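Side-chain contacts in uncharacterized conserved protein (Ruegeria pomeroyi DSS-3, PDB 3IUS), which is of unknown function but probably binds a nicotinamide dinucleotide on a Rossmann fold of the epimerase/dehydratase type: residues I219-E224 with V275-L280; R259-E262 with R267-Y270; D86-R91 with Q136-V141. All blocks are in the same frame, centred on the assembly; numbering follows the deposited sequence. Where two conformers were deposited one is given.

How the interactions relate
Interactions 1 and 2 lie in the C-terminal part of the chain and touch each other. Tyr270, from the second segment of interaction 2, packs on helix 273-282: Tyr270 CE1 is 3.7 Å from Ala279 CB, and Tyr270 CD1 is 3.7 Å from Gly276 CA. The centres of interactions 1 and 2 are about 21 Å apart. Interaction 3 joins two helices of the Rossmann core, the part that probably binds the dinucleotide. Its centre is about 41 Å from that of interaction 1, on the opposite side of the chain's centre, and about 29 Å from that of interaction 2. The nearest atoms of interactions 2 and 3 are about 11 Å apart.

Interaction 1 (I219-E224 with V275-L280); sequences IAYAAE and VGLEAL
Leu277 of helix 273-282 points its CD2 methyl at the backbone of Ala222 and the ring of Tyr221 on helix 215-226. This is a helix-helix contact in the C-terminal part of a Rossmann-type protein. The axes of segments 219-224 and 275-280 run in roughly the same direction, 38° apart, and come within 10.4 Å.

The tight part is centred on Leu277, which is buried. Its CD2 lies 4.0 Å from Ala222 N and 4.2 Å from Ala222 CB. The same methyl is 4.0 Å from Tyr221 CD2 and meets the ring at its edge, near the ring plane. The leucine and tyrosine side chains run antiparallel alongside each other. Val218 and Leu225 of helix 215-226 also touch Leu277, and Tyr155 and Arg182 add to its surroundings. Pro161 packs on Ala222.

The loose part is at Glu278, where both partners are partly exposed. The Tyr221 CG stands anti to the backbone N (chi1 -165°), which sends the ring across to helix 273-282. There Tyr221 CE2 is 4.0 Å from Glu278 CG, again at the ring edge. The Glu278 chain is extended beyond CG and passes the tyrosine at a slant. The carboxylate and ring planes are almost perpendicular, 87° apart. The polar ends are close, but the contact there is not a hydrogen bond. Putting an alanine in place of Tyr221 removes the ring and would probably leave a gap beside Leu277 CD2 and strip Glu278 CG of its apolar neighbour. At the solvent side, Tyr221 OH sits 3.4 Å from Glu278 CD and 3.5 Å from Glu278 OE2.

Interaction 2 (R259-E262 with R267-Y270); sequences RIKE and RLKY
Ile260 and Lys261 send their side chains out from helix 258-262 to the same side, and Leu268 meets both. The leucine side chain comes across Ile260 at close to a right angle. It crosses the lysine chain steeply, though less squarely. Each of the two methyls of Leu268 has its own partner. Leu268 CD2 faces the tip of the isoleucine, 4.4 Å from Ile260 CD1. Leu268 CD1 faces the lysine chain near its end, 4.5 Å from Lys261 CE. Both are loose van der Waals contacts.

The Ile260 CG1 is flanked by both the backbone N and the carbonyl carbon (chi1 57°), and the chain then runs straight to CD1. Lys261 is extended along its whole length. Its apolar methylenes therefore run out toward Leu268, while NZ goes on to a salt bridge with Asp210 and a hydrogen bond with Asn257.

The two segments flank a short turn between helix 258-262 and the loop leading to helix 273-282. This turn lies beside the Rossmann-type core. A backbone hydrogen bond between Ile260 and Val266 helps to close it. Helix 185-197 supplies a further neighbour to each side, Val191 to Ile260 and Asp187 to Leu268.

Ile260 and Leu268 are buried, whereas Lys261 is partly exposed and lies at the edge of the cluster. Leu268 CD1 stands anti to Leu268 CA (chi2 -178°) and continues the line of the side chain, while CD2 branches off toward Ile260 CD1.

Interaction 3 (D86-R91 with Q136-V141); sequences DQIAAR and QQWQAV
Trp138 NE1 gives its N-H to Asp78 OD1, which anchors the indole while its far end reaches Ile88. The two helices involved, 79-90 and 126-140, belong to consecutive beta-alpha-beta units of the Rossmann fold. Helix 79-90 links strands 66-69 and 97-103, and helix 126-140 links strands 97-103 and 146-155. Each of these strand pairs is parallel. The contact joins the C-terminal ends of the two helices.

The buried part of the contact is Ile88 against Trp138. Ile88 CD1 lies 4.0 Å from Trp138 CH2, at the six-membered end of the indole. The methyl approaches the ring obliquely, and the two side chains cross at about a right angle. Ile88 CG1 stands beside the backbone N, anti to the carbonyl carbon (chi1 -71°), and the extended chain carries CD1 out to Trp138 CH2.

Tyr100 of strand 97-103 stacks on the indole. Strand 66-69 lies under both side chains, with Leu67 against Ile88 and Ile69 against Trp138.

The second part of the contact is more open. Val141, which follows directly after helix 126-140, faces Ala89, and both are partly exposed. Here the backbones come closest, with Ala89 CA and Val141 CA 6.0 Å apart. Val141 N bonds back to Trp138 O at 3.2 Å, so the two contact residues are joined through one turn. The CG1 of Val141 is anti to its own N (chi1 -173°) and rests on the helix surface, 3.8 Å from Ala89 CA and 3.9 Å from Ala89 CB.

Interaction 1 (I219-E224 with V275-L280)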
loop_
_atom_site.group_PDB
_atom_site.type_symbol
_atom_site.label_atom_id
_atom_site.label_comp_id
_atom_site.label_asym_id
_atom_site.label_seq_id
_atom_site.Cartn_x
_atom_site.Cartn_y
_atom_site.Cartn_z
ATOM N N ILE A 219 -0.896 19.484 -0.803
ATOM C CA ILE A 219 0.223 20.416 -0.765
ATOM C C ILE A 219 -0.206 21.752 -0.166
ATOM O O ILE A 219 0.471 22.304 0.709
ATOM C CB ILE A 219 0.772 20.633 -2.185
ATOM C CG1 ILE A 219 1.470 19.365 -2.683
ATOM C CG2 ILE A 219 1.705 21.848 -2.234
ATOM C CD1 ILE A 219 1.908 19.430 -4.133
ATOM N N ALA A 220 -1.335 22.274 -0.633
ATOM C CA ALA A 220 -1.843 23.536 -0.111
ATOM C C ALA A 220 -2.113 23.465 1.392
ATOM O O ALA A 220 -1.779 24.376 2.133
ATOM C CB ALA A 220 -3.106 23.956 -0.860
ATOM N N TYR A 221 -2.725 22.374 1.845
ATOM C CA TYR A 221 -3.098 22.271 3.253
ATOM C C TYR A 221 -1.876 22.145 4.159
ATOM O O TYR A 221 -1.856 22.685 5.266
ATOM C CB TYR A 221 -4.065 21.099 3.490
ATOM C CG TYR A 221 -4.741 21.176 4.838
ATOM C CD1 TYR A 221 -5.480 22.299 5.200
ATOM C CD2 TYR A 221 -4.641 20.134 5.756
ATOM C CE1 TYR A 221 -6.096 22.382 6.433
ATOM C CE2 TYR A 221 -5.251 20.212 6.990
ATOM C CZ TYR A 221 -5.985 21.333 7.321
ATOM O OH TYR A 221 -6.597 21.413 8.549
ATOM N N ALA A 222 -0.858 21.434 3.688
ATOM C CA ALA A 222 0.380 21.289 4.440
ATOM C C ALA A 222 1.014 22.671 4.622
ATOM O O ALA A 222 1.468 23.022 5.709
ATOM C CB ALA A 222 1.333 20.352 3.717
ATOM N N ALA A 223 1.010 23.462 3.556
ATOM C CA ALA A 223 1.565 24.821 3.624
ATOM C C ALA A 223 0.769 25.675 4.611
ATOM O O ALA A 223 1.334 26.391 5.437
ATOM C CB ALA A 223 1.575 25.461 2.248
ATOM N N GLU A 224 -0.551 25.587 4.524
ATOM C CA GLU A 224 -1.429 26.304 5.438
ATOM C C GLU A 224 -1.114 25.977 6.903
ATOM O O GLU A 224 -0.972 26.871 7.730
ATOM C CB GLU A 224 -2.889 25.984 5.110
ATOM C CG GLU A 224 -3.912 26.678 5.990
ATOM C CD GLU A 224 -5.340 26.282 5.642
ATOM O OE1 GLU A 224 -5.574 25.843 4.496
ATOM O OE2 GLU A 224 -6.225 26.409 6.515
ATOM N N VAL A 275 -7.362 15.507 8.552
ATOM C CA VAL A 275 -7.126 15.014 9.907
ATOM C C VAL A 275 -5.802 14.258 9.986
ATOM O O VAL A 275 -5.101 14.319 11.001
ATOM C CB VAL A 275 -8.290 14.144 10.438
ATOM C CG1 VAL A 275 -9.480 15.026 10.806
ATOM C CG2 VAL A 275 -8.688 13.118 9.420
ATOM N N GLY A 276 -5.459 13.556 8.909
ATOM C CA GLY A 276 -4.178 12.876 8.828
ATOM C C GLY A 276 -3.014 13.859 8.883
ATOM O O GLY A 276 -2.040 13.655 9.611
ATOM N N LEU A 277 -3.115 14.928 8.106
ATOM C CA LEU A 277 -2.054 15.934 8.060
ATOM C C LEU A 277 -1.880 16.704 9.367
ATOM O O LEU A 277 -0.755 17.026 9.763
ATOM C CB LEU A 277 -2.268 16.913 6.898
ATOM C CG LEU A 277 -1.423 16.676 5.642
ATOM C CD1 LEU A 277 -1.570 15.256 5.182
ATOM C CD2 LEU A 277 -1.775 17.645 4.512
ATOM N N GLU A 278 -2.987 17.022 10.025
ATOM C CA GLU A 278 -2.921 17.730 11.294
ATOM C C GLU A 278 -2.199 16.886 12.343
ATOM O O GLU A 278 -1.385 17.400 13.106
ATOM C CB GLU A 278 -4.321 18.124 11.764
ATOM C CG GLU A 278 -5.061 18.986 10.755
ATOM C CD GLU A 278 -6.446 19.392 11.217
ATOM O OE1 GLU A 278 -6.545 20.319 12.051
ATOM O OE2 GLU A 278 -7.433 18.794 10.734
ATOM N N ALA A 279 -2.499 15.587 12.368
ATOM C CA ALA A 279 -1.832 14.663 13.279
ATOM C C ALA A 279 -0.354 14.467 12.946
ATOM O O ALA A 279 0.486 14.401 13.842
ATOM C CB ALA A 279 -2.549 13.313 13.285
ATOM N N LEU A 280 -0.044 14.356 11.657
ATOM C CA LEU A 280 1.332 14.174 11.208
ATOM C C LEU A 280 2.211 15.352 11.599
ATOM O O LEU A 280 3.346 15.173 12.041
ATOM C CB LEU A 280 1.391 13.970 9.693
ATOM C CG LEU A 280 1.565 12.524 9.225
ATOM C CD1 LEU A 280 0.419 11.673 9.722
ATOM C CD2 LEU A 280 1.688 12.443 7.707
#

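Interaction 2 (R259-E262 with R267-Y270)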
loop_
_atom_site.group_PDB
_atom_site.type_symbol
_atom_site.label_atom_id
_atom_site.label_comp_id
_atom_site.label_asym_id
_atom_site.label_seq_id
_atom_site.Cartn_x
_atom_site.Cartn_y
_atom_site.Cartn_z
ATOM N N ARG A 259 -16.047 -2.241 1.789
ATOM C CA ARG A 259 -15.761 -3.619 2.165
ATOM C C ARG A 259 -14.952 -3.731 3.463
ATOM O O ARG A 259 -15.261 -4.546 4.329
ATOM C CB ARG A 259 -15.043 -4.327 1.017
ATOM C CG ARG A 259 -15.381 -5.799 0.902
ATOM C CD ARG A 259 -15.334 -6.268 -0.542
ATOM N NE ARG A 259 -16.078 -5.378 -1.426
ATOM C CZ ARG A 259 -16.663 -5.757 -2.557
ATOM N NH1 ARG A 259 -17.314 -4.867 -3.295
ATOM N NH2 ARG A 259 -16.609 -7.025 -2.945
ATOM N N ILE A 260 -13.910 -2.912 3.597
ATOM C CA ILE A 260 -13.077 -2.998 4.795
ATOM C C ILE A 260 -13.870 -2.580 6.031
ATOM O O ILE A 260 -13.611 -3.057 7.135
ATOM C CB ILE A 260 -11.783 -2.156 4.685
ATOM C CG1 ILE A 260 -12.128 -0.699 4.402
ATOM C CG2 ILE A 260 -10.837 -2.750 3.625
ATOM C CD1 ILE A 260 -10.922 0.247 4.391
ATOM N N LYS A 261 -14.845 -1.696 5.839
ATOM C CA LYS A 261 -15.659 -1.214 6.947
ATOM C C LYS A 261 -16.710 -2.259 7.320
ATOM O O LYS A 261 -16.804 -2.672 8.471
ATOM C CB LYS A 261 -16.337 0.105 6.579
ATOM C CG LYS A 261 -15.375 1.278 6.381
ATOM C CD LYS A 261 -16.125 2.467 5.819
ATOM C CE LYS A 261 -15.220 3.673 5.544
ATOM N NZ LYS A 261 -15.963 4.661 4.719
ATOM N N GLU A 262 -17.481 -2.690 6.331
ATOM C CA GLU A 262 -18.633 -3.557 6.563
ATOM C C GLU A 262 -18.273 -5.010 6.821
ATOM O O GLU A 262 -18.957 -5.701 7.584
ATOM C CB GLU A 262 -19.601 -3.468 5.379
ATOM C CG GLU A 262 -20.288 -2.121 5.245
ATOM C CD GLU A 262 -21.070 -1.997 3.948
ATOM O OE1 GLU A 262 -21.772 -2.959 3.580
ATOM O OE2 GLU A 262 -20.973 -0.943 3.293
ATOM N N ARG A 267 -12.557 0.831 11.348
ATOM C CA ARG A 267 -12.970 2.215 11.439
ATOM C C ARG A 267 -11.729 3.089 11.289
ATOM O O ARG A 267 -10.836 3.071 12.134
ATOM C CB ARG A 267 -13.690 2.490 12.763
ATOM C CG ARG A 267 -14.259 3.887 12.852
ATOM C CD ARG A 267 -15.364 4.022 13.901
ATOM N NE ARG A 267 -16.083 5.279 13.710
ATOM C CZ ARG A 267 -15.573 6.472 13.997
ATOM N NH1 ARG A 267 -16.282 7.571 13.781
ATOM N NH2 ARG A 267 -14.355 6.567 14.512
ATOM N N LEU A 268 -11.676 3.837 10.192
ATOM C CA LEU A 268 -10.503 4.635 9.859
ATOM C C LEU A 268 -10.103 5.616 10.960
ATOM O O LEU A 268 -10.936 6.363 11.480
ATOM C CB LEU A 268 -10.735 5.397 8.556
ATOM C CG LEU A 268 -11.027 4.598 7.286
ATOM C CD1 LEU A 268 -11.181 5.566 6.103
ATOM C CD2 LEU A 268 -9.928 3.568 7.029
ATOM N N LYS A 269 -8.820 5.599 11.307
ATOM C CA LYS A 269 -8.251 6.558 12.250
ATOM C C LYS A 269 -8.135 7.908 11.570
ATOM O O LYS A 269 -8.275 8.956 12.206
ATOM C CB LYS A 269 -6.854 6.121 12.697
ATOM C CG LYS A 269 -6.800 4.878 13.564
ATOM C CD LYS A 269 -5.350 4.445 13.777
ATOM C CE LYS A 269 -5.200 3.523 14.982
ATOM N NZ LYS A 269 -5.832 2.188 14.779
ATOM N N TYR A 270 -7.854 7.878 10.275
ATOM C CA TYR A 270 -7.676 9.106 9.508
ATOM C C TYR A 270 -8.519 9.055 8.236
ATOM O O TYR A 270 -8.024 8.716 7.167
ATOM C CB TYR A 270 -6.199 9.332 9.172
ATOM C CG TYR A 270 -5.279 9.257 10.372
ATOM C CD1 TYR A 270 -5.212 10.302 11.286
ATOM C CD2 TYR A 270 -4.465 8.153 10.581
ATOM C CE1 TYR A 270 -4.369 10.239 12.389
ATOM C CE2 TYR A 270 -3.618 8.081 11.680
ATOM C CZ TYR A 270 -3.572 9.130 12.576
ATOM O OH TYR A 270 -2.729 9.058 13.664
#

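Interaction 3 (D86-R91 with Q136-V141)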
loop_
_atom_site.group_PDB
_atom_site.type_symbol
_atom_site.label_atom_id
_atom_site.label_comp_id
_atom_site.label_asym_id
_atom_site.label_seq_id
_atom_site.Cartn_x
_atom_site.Cartn_y
_atom_site.Cartn_z
ATOM N N ASP A 86 6.276 -22.712 -6.449
ATOM C CA ASP A 86 6.121 -24.156 -6.293
ATOM C C ASP A 86 5.980 -24.556 -4.831
ATOM O O ASP A 86 5.120 -25.362 -4.480
ATOM C CB ASP A 86 7.316 -24.897 -6.906
ATOM C CG ASP A 86 7.260 -24.953 -8.425
ATOM O OD1 ASP A 86 6.435 -24.231 -9.026
ATOM O OD2 ASP A 86 8.042 -25.728 -9.016
ATOM N N GLN A 87 6.835 -23.990 -3.983
ATOM C CA GLN A 87 6.856 -24.325 -2.562
ATOM C C GLN A 87 5.598 -23.829 -1.860
ATOM O O GLN A 87 4.950 -24.566 -1.113
ATOM C CB GLN A 87 8.101 -23.733 -1.890
ATOM C CG GLN A 87 9.431 -24.342 -2.349
ATOM C CD GLN A 87 10.078 -23.589 -3.504
ATOM O OE1 GLN A 87 9.400 -22.979 -4.336
ATOM N NE2 GLN A 87 11.405 -23.632 -3.560
ATOM N N ILE A 88 5.254 -22.573 -2.117
ATOM C CA ILE A 88 4.080 -21.958 -1.519
ATOM C C ILE A 88 2.810 -22.736 -1.864
ATOM O O ILE A 88 1.973 -22.986 -0.999
ATOM C CB ILE A 88 3.956 -20.495 -1.958
ATOM C CG1 ILE A 88 5.061 -19.664 -1.298
ATOM C CG2 ILE A 88 2.593 -19.943 -1.606
ATOM C CD1 ILE A 88 5.106 -18.227 -1.765
ATOM N N ALA A 89 2.679 -23.124 -3.129
ATOM C CA ALA A 89 1.525 -23.898 -3.580
ATOM C C ALA A 89 1.436 -25.224 -2.829
ATOM O O ALA A 89 0.374 -25.600 -2.327
ATOM C CB ALA A 89 1.604 -24.139 -5.086
ATOM N N ALA A 90 2.562 -25.924 -2.752
ATOM C CA ALA A 90 2.627 -27.207 -2.069
ATOM C C ALA A 90 2.222 -27.106 -0.599
ATOM O O ALA A 90 1.614 -28.026 -0.058
ATOM C CB ALA A 90 4.027 -27.805 -2.195
ATOM N N ARG A 91 2.557 -25.987 0.041
ATOM C CA ARG A 91 2.257 -25.791 1.463
ATOM C C ARG A 91 0.970 -24.996 1.721
ATOM O O ARG A 91 0.740 -24.532 2.837
ATOM C CB ARG A 91 3.419 -25.074 2.159
ATOM C CG ARG A 91 4.713 -25.863 2.262
ATOM C CD ARG A 91 5.813 -24.952 2.792
ATOM N NE ARG A 91 7.067 -25.650 3.065
ATOM C CZ ARG A 91 7.460 -26.037 4.273
ATOM N NH1 ARG A 91 6.696 -25.802 5.332
ATOM N NH2 ARG A 91 8.622 -26.660 4.423
ATOM N N GLN A 136 -3.460 -11.998 -10.490
ATOM C CA GLN A 136 -4.004 -13.186 -11.144
ATOM C C GLN A 136 -3.176 -14.421 -10.819
ATOM O O GLN A 136 -3.718 -15.516 -10.623
ATOM C CB GLN A 136 -4.106 -12.965 -12.662
ATOM C CG GLN A 136 -5.212 -11.973 -13.051
ATOM C CD GLN A 136 -5.064 -11.398 -14.452
ATOM O OE1 GLN A 136 -4.092 -11.669 -15.158
ATOM N NE2 GLN A 136 -6.039 -10.594 -14.859
ATOM N N GLN A 137 -1.862 -14.244 -10.760
ATOM C CA GLN A 137 -0.963 -15.343 -10.415
ATOM C C GLN A 137 -1.239 -15.837 -8.995
ATOM O O GLN A 137 -1.357 -17.038 -8.754
ATOM C CB GLN A 137 0.499 -14.917 -10.592
ATOM C CG GLN A 137 0.896 -14.736 -12.048
ATOM C CD GLN A 137 2.255 -14.068 -12.221
ATOM O OE1 GLN A 137 2.787 -13.450 -11.296
ATOM N NE2 GLN A 137 2.810 -14.175 -13.422
ATOM N N TRP A 138 -1.362 -14.906 -8.059
ATOM C CA TRP A 138 -1.692 -15.265 -6.686
ATOM C C TRP A 138 -3.063 -15.941 -6.591
ATOM O O TRP A 138 -3.207 -16.964 -5.929
ATOM C CB TRP A 138 -1.616 -14.035 -5.780
ATOM C CG TRP A 138 -0.211 -13.686 -5.418
ATOM C CD1 TRP A 138 0.530 -12.640 -5.896
ATOM C CD2 TRP A 138 0.631 -14.385 -4.497
ATOM N NE1 TRP A 138 1.782 -12.647 -5.330
ATOM C CE2 TRP A 138 1.870 -13.709 -4.466
ATOM C CE3 TRP A 138 0.460 -15.516 -3.695
ATOM C CZ2 TRP A 138 2.929 -14.130 -3.665
ATOM C CZ3 TRP A 138 1.512 -15.933 -2.901
ATOM C CH2 TRP A 138 2.731 -15.241 -2.891
ATOM N N GLN A 139 -4.058 -15.388 -7.280
ATOM C CA GLN A 139 -5.415 -15.934 -7.218
ATOM C C GLN A 139 -5.529 -17.325 -7.847
ATOM O O GLN A 139 -6.521 -18.021 -7.637
ATOM C CB GLN A 139 -6.424 -14.975 -7.865
ATOM C CG GLN A 139 -6.652 -13.674 -7.095
ATOM C CD GLN A 139 -7.663 -13.821 -5.971
ATOM O OE1 GLN A 139 -8.084 -14.929 -5.640
ATOM N NE2 GLN A 139 -8.064 -12.700 -5.381
ATOM N N ALA A 140 -4.517 -17.727 -8.612
ATOM C CA ALA A 140 -4.535 -19.039 -9.264
ATOM C C ALA A 140 -4.036 -20.178 -8.374
ATOM O O ALA A 140 -4.302 -21.348 -8.655
ATOM C CB ALA A 140 -3.747 -19.001 -10.564
ATOM N N VAL A 141 -3.320 -19.840 -7.306
ATOM C CA VAL A 141 -2.759 -20.848 -6.405
ATOM C C VAL A 141 -3.868 -21.590 -5.657
ATOM O O VAL A 141 -4.529 -21.029 -4.791
ATOM C CB VAL A 141 -1.788 -20.228 -5.383
ATOM C CG1 VAL A 141 -1.096 -21.315 -4.584
ATOM C CG2 VAL A 141 -0.754 -19.337 -6.086
#